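Local coordinates for VP1 (PDB 4FMJ), which probably serves as the major structural capsid protein of Merkel cell polyomavirus, assembling as disulfide-linked pentamers that build the icosahedral shell, at residues T168-K173 with D182-A187. Numbering follows the deposited sequence.
Sequences TVLGRK and DPQAKA
Val169, in the last turn of helix 166-170, lies against the backbone carbonyl of Lys186, where the chain enters strand 186-188; the CA atoms of Val169 and Ala185 are the nearest pair across the segments, 7.0 Å apart. Gly171, with positive phi, ends the helix; glycine adopts that conformation readily. Across from the helix end, Asp182 to Ala185 form a type I turn, closed by Ala185 N to Asp182 O, and Ala185 then centres an inverse gamma turn. Pro183 suits the second position of the type I turn because its ring already fixes phi near the value required.

A single side-chain hydrogen bond spans the gap: Arg172 NH2 donates to Gln184 OE1 at 3.1 Å. Arginine's long chain and planar end, rich in N-H groups, suit it to reach this uncharged amide oxygen, which sits at the guanidinium edge, in its plane; the two flat groups are 17° apart. The donor lies almost straight out from the amide C=O, although the hydrogen bond is bent at the hydrogen, with an N-H...O angle of 139°. With the arginine chain bent at chi2 (131°), the guanidinium has Leu170 O above one face, displaced toward the rim. Beside this polar link, leucine packs a methyl on the aliphatic part of glutamine: Leu170 CD2 lies 3.6 Å from the backbone O and 3.9 Å from CB of Gln184. Val169 is short and beta-branched: CG2 rests 3.9 Å from Lys186 O, while CG1 meets the small methyl CB of Ala187 at 4.4 Å.

The contact lies at the surface, in loops outside the large antiparallel sheet of the jelly-roll coat-protein domain, the part of VP1 this chain represents. Backbone hydrogen bonds of Ala185 with Gly146 and Ala187 with Leu144 place strand 186-188 at one edge, within this chain, of a small three-stranded sheet. Val169 and Ala187 both pack on Trp200 of strand 200-202, docking the short helix against that sheet, while Pro183 touches Tyr27 of a neighbouring subunit.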
# COMPACT_ATOMS: atom_id res chain seq x y z
N THR B 168 -17.44 -31.42 16.97
CA THR B 168 -17.27 -31.55 18.41
C THR B 168 -18.33 -30.79 19.20
O THR B 168 -18.78 -31.26 20.24
CB THR B 168 -15.88 -31.08 18.88
OG1 THR B 168 -14.87 -31.63 18.02
CG2 THR B 168 -15.61 -31.52 20.31
N VAL B 169 -18.73 -29.62 18.71
CA VAL B 169 -19.72 -28.83 19.44
C VAL B 169 -21.15 -29.15 19.01
O VAL B 169 -22.10 -28.88 19.75
CB VAL B 169 -19.44 -27.29 19.41
CG1 VAL B 169 -18.00 -26.99 19.82
CG2 VAL B 169 -19.76 -26.68 18.06
N LEU B 170 -21.31 -29.75 17.83
CA LEU B 170 -22.65 -30.12 17.35
C LEU B 170 -23.13 -31.51 17.79
O LEU B 170 -24.33 -31.78 17.79
CB LEU B 170 -22.74 -29.98 15.83
CG LEU B 170 -22.71 -28.56 15.25
CD1 LEU B 170 -23.13 -28.60 13.79
CD2 LEU B 170 -23.60 -27.60 16.05
N GLY B 171 -22.19 -32.38 18.16
CA GLY B 171 -22.50 -33.77 18.51
C GLY B 171 -22.62 -34.69 17.30
O GLY B 171 -22.73 -35.91 17.45
N ARG B 172 -22.59 -34.10 16.11
CA ARG B 172 -22.78 -34.82 14.85
C ARG B 172 -21.98 -34.18 13.71
O ARG B 172 -21.34 -33.14 13.88
CB ARG B 172 -24.27 -34.87 14.49
CG ARG B 172 -25.00 -33.58 14.80
CD ARG B 172 -25.83 -33.08 13.64
NE ARG B 172 -25.92 -31.62 13.68
CZ ARG B 172 -26.62 -30.93 14.59
NH1 ARG B 172 -27.30 -31.55 15.55
NH2 ARG B 172 -26.62 -29.61 14.54
N LYS B 173 -22.03 -34.83 12.54
CA LYS B 173 -21.32 -34.39 11.35
C LYS B 173 -21.75 -33.01 10.86
O LYS B 173 -22.90 -32.60 11.07
CB LYS B 173 -21.49 -35.42 10.23
CG LYS B 173 -20.82 -36.77 10.47
CD LYS B 173 -21.13 -37.73 9.33
CE LYS B 173 -20.29 -39.00 9.40
NZ LYS B 173 -20.40 -39.81 8.15
N ASP B 182 -23.38 -20.60 10.30
CA ASP B 182 -24.39 -21.40 11.00
C ASP B 182 -24.43 -20.99 12.46
O ASP B 182 -23.44 -21.19 13.19
CB ASP B 182 -24.10 -22.90 10.85
CG ASP B 182 -25.03 -23.79 11.69
OD1 ASP B 182 -26.19 -23.41 11.98
OD2 ASP B 182 -24.58 -24.90 12.06
N PRO B 183 -25.57 -20.41 12.90
CA PRO B 183 -25.79 -19.91 14.26
C PRO B 183 -25.41 -20.91 15.36
O PRO B 183 -25.01 -20.49 16.45
CB PRO B 183 -27.30 -19.66 14.29
CG PRO B 183 -27.65 -19.36 12.90
CD PRO B 183 -26.75 -20.19 12.05
N GLN B 184 -25.54 -22.20 15.08
CA GLN B 184 -25.24 -23.22 16.07
C GLN B 184 -23.74 -23.54 16.24
O GLN B 184 -23.35 -24.17 17.21
CB GLN B 184 -26.02 -24.50 15.77
CG GLN B 184 -27.34 -24.62 16.55
CD GLN B 184 -27.85 -26.07 16.64
OE1 GLN B 184 -27.34 -26.97 15.97
NE2 GLN B 184 -28.86 -26.29 17.47
N ALA B 185 -22.91 -23.10 15.30
CA ALA B 185 -21.48 -23.45 15.33
C ALA B 185 -20.66 -22.41 16.09
O ALA B 185 -19.88 -21.66 15.51
CB ALA B 185 -20.93 -23.64 13.91
N LYS B 186 -20.84 -22.39 17.41
CA LYS B 186 -20.18 -21.40 18.25
C LYS B 186 -19.40 -22.06 19.38
O LYS B 186 -19.74 -23.16 19.81
CB LYS B 186 -21.19 -20.39 18.80
CG LYS B 186 -21.95 -19.62 17.72
CD LYS B 186 -22.67 -18.42 18.30
CE LYS B 186 -23.68 -17.82 17.31
NZ LYS B 186 -23.05 -17.39 16.03
N ALA B 187 -18.35 -21.39 19.83
CA ALA B 187 -17.49 -21.89 20.91
C ALA B 187 -16.74 -20.74 21.58
O ALA B 187 -16.96 -19.57 21.27
CB ALA B 187 -16.50 -22.94 20.37